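Local coordinates for protein dinoflagellate luciferase (Lingulodinium polyedrum, PDB 1VPR) that catalyses, as the third of three homologous luciferase domains in a longer protein, the oxidation of dinoflagellate luciferin by molecular oxygen with emission of blue light, at residues A[143-148]-A[339-344]; A[250-255]-A[273-278]. All coordinates share one frame; numbering follows the deposited sequence.

Contact 1. Residues A[143-148]-A[339-344]; sequences LPWPAG and YPTLAK
Trp145 lays its indole flat over the phenol ring of Tyr339, a face-to-face stack in which the six-membered ring of the one and the ring of the other have centroids 3.9 Å apart and planes inclined by 18°. The overlap runs the length of the indole. Tyr339 CE2 lies 3.5 Å from Trp145 CZ3 at the benzo end, while at the pyrrole end the tyrosine's methylene takes over: Tyr339 CB stands 3.4 Å from the centroid of the Trp145 five-membered ring, almost on its normal, a CH-pi contact. With CG of Tyr339 opposite its backbone N (chi1 -169°), the ring is swung under the benzo half of the same indole face that CB already meets. Pro340 CD lies over the opposite face of the phenol, toward its rim, and Thr341 CB approaches Trp145 CZ2 obliquely at 3.8 Å. The indole N-H is used as well. Trp145 NE1 donates to a water 3.0 Å away, which in turn gives its hydrogens to the carbonyl oxygens Tyr339 O and Thr341 O, on the two flanks of the inverse gamma turn centred on Pro340. A leucine in place of Trp145 would probably uncover one face of the Tyr339 ring and leave the water without its N-H donor. Polar ends are tied farther out, Tyr339 OH to the carbonyl of Pro150 and Thr341 OG1 to that of Gly235. The pair joins two irregular segments, one from the loop between helix 120-126 and strand 163-169, the other from the loop after helix 321-324, and both aromatic side chains rest on strand 247-253 of the large antiparallel sheet.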
loop_
_atom_site.group_PDB
_atom_site.type_symbol
_atom_site.label_atom_id
_atom_site.label_comp_id
_atom_site.label_asym_id
_atom_site.label_seq_id
_atom_site.Cartn_x
_atom_site.Cartn_y
_atom_site.Cartn_z
ATOM N N LEU A 143 -19.732 2.166 -2.607
ATOM C CA LEU A 143 -19.125 1.327 -1.587
ATOM C C LEU A 143 -19.524 1.933 -0.245
ATOM O O LEU A 143 -19.690 3.151 -0.128
ATOM C CB LEU A 143 -17.588 1.302 -1.736
ATOM C CG LEU A 143 -16.988 0.508 -2.921
ATOM C CD1 LEU A 143 -15.487 0.799 -3.059
ATOM C CD2 LEU A 143 -17.218 -1.000 -2.715
ATOM N N PRO A 144 -19.735 1.088 0.779
ATOM C CA PRO A 144 -20.099 1.607 2.092
ATOM C C PRO A 144 -18.873 2.256 2.741
ATOM O O PRO A 144 -17.775 1.724 2.627
ATOM C CB PRO A 144 -20.519 0.342 2.868
ATOM C CG PRO A 144 -21.040 -0.566 1.804
ATOM C CD PRO A 144 -19.994 -0.359 0.700
ATOM N N TRP A 145 -19.047 3.411 3.383
ATOM C CA TRP A 145 -17.940 4.025 4.117
ATOM C C TRP A 145 -17.956 3.251 5.443
ATOM O O TRP A 145 -19.033 2.887 5.930
ATOM C CB TRP A 145 -18.208 5.503 4.399
ATOM C CG TRP A 145 -18.051 6.404 3.189
ATOM C CD1 TRP A 145 -19.027 6.779 2.310
ATOM C CD2 TRP A 145 -16.842 7.040 2.745
ATOM N NE1 TRP A 145 -18.504 7.613 1.349
ATOM C CE2 TRP A 145 -17.165 7.785 1.590
ATOM C CE3 TRP A 145 -15.520 7.047 3.212
ATOM C CZ2 TRP A 145 -16.208 8.538 0.885
ATOM C CZ3 TRP A 145 -14.561 7.798 2.516
ATOM C CH2 TRP A 145 -14.909 8.533 1.367
ATOM N N PRO A 146 -16.781 2.953 6.030
ATOM C CA PRO A 146 -16.802 2.210 7.297
ATOM C C PRO A 146 -17.153 3.053 8.510
ATOM O O PRO A 146 -16.498 4.057 8.787
ATOM C CB PRO A 146 -15.390 1.631 7.383
ATOM C CG PRO A 146 -14.553 2.691 6.702
ATOM C CD PRO A 146 -15.405 3.044 5.488
ATOM N N ALA A 147 -18.194 2.646 9.235
ATOM C CA ALA A 147 -18.625 3.344 10.450
ATOM C C ALA A 147 -17.425 3.695 11.327
ATOM O O ALA A 147 -16.533 2.862 11.508
ATOM C CB ALA A 147 -19.594 2.439 11.260
ATOM N N GLY A 148 -17.404 4.910 11.879
ATOM C CA GLY A 148 -16.294 5.302 12.747
ATOM C C GLY A 148 -15.134 5.984 12.037
ATOM O O GLY A 148 -14.165 6.391 12.678
ATOM N N TYR A 339 -21.188 10.402 4.543
ATOM C CA TYR A 339 -19.777 10.756 4.711
ATOM C C TYR A 339 -19.619 11.904 3.731
ATOM O O TYR A 339 -19.898 11.748 2.547
ATOM C CB TYR A 339 -18.859 9.596 4.349
ATOM C CG TYR A 339 -17.439 9.871 4.768
ATOM C CD1 TYR A 339 -16.998 9.593 6.072
ATOM C CD2 TYR A 339 -16.549 10.474 3.882
ATOM C CE1 TYR A 339 -15.678 9.921 6.474
ATOM C CE2 TYR A 339 -15.249 10.796 4.265
ATOM C CZ TYR A 339 -14.819 10.519 5.549
ATOM O OH TYR A 339 -13.510 10.818 5.874
ATOM N N PRO A 340 -19.149 13.071 4.194
ATOM C CA PRO A 340 -19.000 14.232 3.311
ATOM C C PRO A 340 -17.936 14.282 2.221
ATOM O O PRO A 340 -17.001 15.088 2.296
ATOM C CB PRO A 340 -18.846 15.373 4.300
ATOM C CG PRO A 340 -17.955 14.738 5.327
ATOM C CD PRO A 340 -18.624 13.378 5.535
ATOM N N THR A 341 -18.086 13.443 1.206
ATOM C CA THR A 341 -17.175 13.431 0.069
ATOM C C THR A 341 -18.046 13.324 -1.172
ATOM O O THR A 341 -18.928 12.466 -1.234
ATOM C CB THR A 341 -16.176 12.246 0.133
ATOM O OG1 THR A 341 -15.172 12.525 1.126
ATOM C CG2 THR A 341 -15.474 12.041 -1.238
ATOM N N LEU A 342 -17.826 14.219 -2.134
ATOM C CA LEU A 342 -18.582 14.242 -3.382
ATOM C C LEU A 342 -18.045 13.194 -4.355
ATOM O O LEU A 342 -16.828 12.963 -4.450
ATOM C CB LEU A 342 -18.509 15.633 -4.036
ATOM C CG LEU A 342 -18.947 16.789 -3.120
ATOM C CD1 LEU A 342 -18.714 18.135 -3.791
ATOM C CD2 LEU A 342 -20.428 16.594 -2.742
ATOM N N ALA A 343 -18.971 12.582 -5.087
ATOM C CA ALA A 343 -18.658 11.544 -6.053
ATOM C C ALA A 343 -18.168 12.094 -7.388
ATOM O O ALA A 343 -18.741 11.797 -8.441
ATOM C CB ALA A 343 -19.896 10.672 -6.258
ATOM N N LYS A 344 -17.119 12.911 -7.339
ATOM C CA LYS A 344 -16.531 13.489 -8.548
ATOM C C LYS A 344 -15.028 13.348 -8.403
ATOM O O LYS A 344 -14.465 13.601 -7.332
ATOM C CB LYS A 344 -16.910 14.957 -8.692
HETATM O O HOH W 1 -19.534 10.153 0.137
#

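Contact 2. Residues A[250-255]-A[273-278]; sequences GVWVLP and FRIERR
With CG anti to the carbonyl carbon in both residues (chi1 -83° in Trp252, -80° in Arg277) and the arginine chain extended from CG to NE, indole and guanidinium are brought together on one face of the calycin beta-barrel sheet, across the strand that separates their own two. Strand 259-266 lies between strands 247-253 and 271-282 and is antiparallel to each, so the two run in roughly the same direction, their short segments 8.8 Å apart at closest approach and turned by 35°. The indole of Trp252 spans that distance, its edge near CZ3 coming up to Glu276 CA. The benzo end does the reaching. Its CH2 meets Ile275 CD1 at 3.6 Å, and the same carbon also touches CG1 and CG2 of that isoleucine, so the tip of the indole rests against both branches. Arg277 comes across at about a right angle. Its CD lies 3.6 Å from Trp252 CH2, and farther along Trp252 CZ2 sits over one face of the guanidinium, off towards its rim, with Arg277 NH1 3.5 Å away and the two planes 27° apart. Other strands supply further partners: Lys260 makes a cation-pi contact with Trp252, and Gln290 accepts a hydrogen bond from Arg277 NE. Glu276 points the other way, where its carboxylate binds Arg278 and, beyond the segments, Arg259. In the Arg278 salt bridge, NE reaches the syn lone pair of Glu276 OE2 at 2.6 Å, with the oxygen tilted 16° out of the guanidinium plane. Between the principal partners, a water accepts from Trp252 NE1 at 3.2 Å and, more weakly, from Arg277 NH1.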
loop_
_atom_site.group_PDB
_atom_site.type_symbol
_atom_site.label_atom_id
_atom_site.label_comp_id
_atom_site.label_asym_id
_atom_site.label_seq_id
_atom_site.Cartn_x
_atom_site.Cartn_y
_atom_site.Cartn_z
ATOM N N GLY A 250 -9.578 2.369 -2.015
ATOM C CA GLY A 250 -9.463 2.789 -0.631
ATOM C C GLY A 250 -9.343 4.277 -0.459
ATOM O O GLY A 250 -9.311 5.013 -1.439
ATOM N N VAL A 251 -9.237 4.703 0.795
ATOM C CA VAL A 251 -9.166 6.101 1.155
ATOM C C VAL A 251 -8.294 6.288 2.376
ATOM O O VAL A 251 -8.315 5.444 3.265
ATOM C CB VAL A 251 -10.593 6.640 1.566
ATOM C CG1 VAL A 251 -10.459 8.013 2.199
ATOM C CG2 VAL A 251 -11.529 6.703 0.357
ATOM N N TRP A 252 -7.526 7.380 2.422
ATOM C CA TRP A 252 -6.746 7.716 3.605
ATOM C C TRP A 252 -7.352 9.034 4.063
ATOM O O TRP A 252 -7.669 9.912 3.237
ATOM C CB TRP A 252 -5.262 8.032 3.316
ATOM C CG TRP A 252 -4.369 6.864 3.189
ATOM C CD1 TRP A 252 -3.690 6.482 2.078
ATOM C CD2 TRP A 252 -4.012 5.940 4.218
ATOM N NE1 TRP A 252 -2.926 5.380 2.344
ATOM C CE2 TRP A 252 -3.104 5.026 3.656
ATOM C CE3 TRP A 252 -4.380 5.796 5.564
ATOM C CZ2 TRP A 252 -2.538 3.977 4.390
ATOM C CZ3 TRP A 252 -3.828 4.760 6.294
ATOM C CH2 TRP A 252 -2.913 3.860 5.704
ATOM N N VAL A 253 -7.529 9.172 5.365
ATOM C CA VAL A 253 -8.017 10.423 5.937
ATOM C C VAL A 253 -6.871 10.867 6.855
ATOM O O VAL A 253 -6.217 10.036 7.486
ATOM C CB VAL A 253 -9.301 10.222 6.781
ATOM C CG1 VAL A 253 -9.795 11.611 7.307
ATOM C CG2 VAL A 253 -10.405 9.553 5.896
ATOM N N LEU A 254 -6.621 12.164 6.914
ATOM C CA LEU A 254 -5.549 12.713 7.751
ATOM C C LEU A 254 -6.259 13.662 8.738
ATOM O O LEU A 254 -6.213 14.876 8.606
ATOM C CB LEU A 254 -4.551 13.482 6.864
ATOM C CG LEU A 254 -3.470 12.719 6.068
ATOM C CD1 LEU A 254 -4.032 11.478 5.395
ATOM C CD2 LEU A 254 -2.877 13.656 5.031
ATOM N N PRO A 255 -6.890 13.095 9.773
ATOM C CA PRO A 255 -7.637 13.840 10.788
ATOM C C PRO A 255 -6.821 14.436 11.915
ATOM O O PRO A 255 -7.345 15.234 12.704
ATOM C CB PRO A 255 -8.572 12.772 11.320
ATOM C CG PRO A 255 -7.577 11.601 11.447
ATOM C CD PRO A 255 -6.856 11.658 10.115
ATOM N N PHE A 273 -10.707 -3.739 4.647
ATOM C CA PHE A 273 -9.571 -3.720 5.573
ATOM C C PHE A 273 -9.522 -2.328 6.164
ATOM O O PHE A 273 -9.599 -1.329 5.446
ATOM C CB PHE A 273 -8.236 -3.993 4.842
ATOM C CG PHE A 273 -8.044 -5.426 4.413
ATOM C CD1 PHE A 273 -8.718 -5.931 3.313
ATOM C CD2 PHE A 273 -7.178 -6.266 5.116
ATOM C CE1 PHE A 273 -8.544 -7.244 2.904
ATOM C CE2 PHE A 273 -6.988 -7.587 4.723
ATOM C CZ PHE A 273 -7.674 -8.084 3.609
ATOM N N ARG A 274 -9.375 -2.233 7.474
ATOM C CA ARG A 274 -9.331 -0.923 8.081
ATOM C C ARG A 274 -7.914 -0.720 8.548
ATOM O O ARG A 274 -7.256 -1.663 8.963
ATOM C CB ARG A 274 -10.377 -0.841 9.184
ATOM C CG ARG A 274 -11.796 -0.771 8.596
ATOM C CD ARG A 274 -12.872 -0.807 9.689
ATOM N NE ARG A 274 -12.769 -2.052 10.433
ATOM C CZ ARG A 274 -13.408 -2.293 11.568
ATOM N NH1 ARG A 274 -14.208 -1.359 12.078
ATOM N NH2 ARG A 274 -13.215 -3.444 12.205
ATOM N N ILE A 275 -7.435 0.517 8.499
ATOM C CA ILE A 275 -6.019 0.729 8.771
ATOM C C ILE A 275 -5.640 2.095 9.297
ATOM O O ILE A 275 -6.374 3.068 9.103
ATOM C CB ILE A 275 -5.263 0.453 7.429
ATOM C CG1 ILE A 275 -3.749 0.654 7.560
ATOM C CG2 ILE A 275 -5.812 1.402 6.322
ATOM C CD1 ILE A 275 -3.038 0.331 6.237
ATOM N N GLU A 276 -4.517 2.155 10.013
ATOM C CA GLU A 276 -3.990 3.432 10.476
ATOM C C GLU A 276 -2.479 3.420 10.324
ATOM O O GLU A 276 -1.849 2.338 10.303
ATOM C CB GLU A 276 -4.327 3.722 11.957
ATOM C CG GLU A 276 -3.706 2.787 12.998
ATOM C CD GLU A 276 -3.578 3.479 14.340
ATOM O OE1 GLU A 276 -4.637 3.811 14.925
ATOM O OE2 GLU A 276 -2.426 3.724 14.802
ATOM N N ARG A 277 -1.903 4.616 10.173
ATOM C CA ARG A 277 -0.448 4.779 10.149
ATOM C C ARG A 277 -0.219 5.941 11.082
ATOM O O ARG A 277 -0.868 6.974 10.929
ATOM C CB ARG A 277 0.106 5.149 8.776
ATOM C CG ARG A 277 0.258 3.955 7.810
ATOM C CD ARG A 277 0.527 4.428 6.378
ATOM N NE ARG A 277 0.875 3.291 5.524
ATOM C CZ ARG A 277 0.998 3.362 4.202
ATOM N NH1 ARG A 277 0.808 4.520 3.585
ATOM N NH2 ARG A 277 1.292 2.268 3.495
ATOM N N ARG A 278 0.693 5.781 12.038
ATOM C CA ARG A 278 1.013 6.857 12.966
ATOM C C ARG A 278 2.519 6.979 13.104
ATOM O O ARG A 278 3.243 5.968 13.096
ATOM C CB ARG A 278 0.374 6.626 14.352
ATOM C CG ARG A 278 0.928 5.482 15.175
ATOM C CD ARG A 278 0.338 5.494 16.599
ATOM N NE ARG A 278 -1.081 5.113 16.612
ATOM C CZ ARG A 278 -1.830 5.044 17.714
ATOM N NH1 ARG A 278 -3.096 4.678 17.621
ATOM N NH2 ARG A 278 -1.318 5.351 18.909
HETATM O O HOH W 2 -0.458 5.073 0.392
#

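Contact 2 is nested along the chain inside the loop that contact 1 closes, and their centres lie about 13 Å apart. Strand 247-253 is common ground, since its alternating side chains serve both: Trp252 turns to residues 273-278, while its neighbours Val251 and Val253 meet the aromatic pair of contact 1. Trp145 CZ3 packs on Val251 CG2 at 3.9 Å, and Tyr339 OH lies 3.4 Å from Val253 CG2. A third touch joins Pro146 CB to Arg274 CD at 4.2 Å. Contact 1 therefore fastens peripheral loops to the barrel wall, whereas contact 2, nearer the chain centre, links strands within that wall.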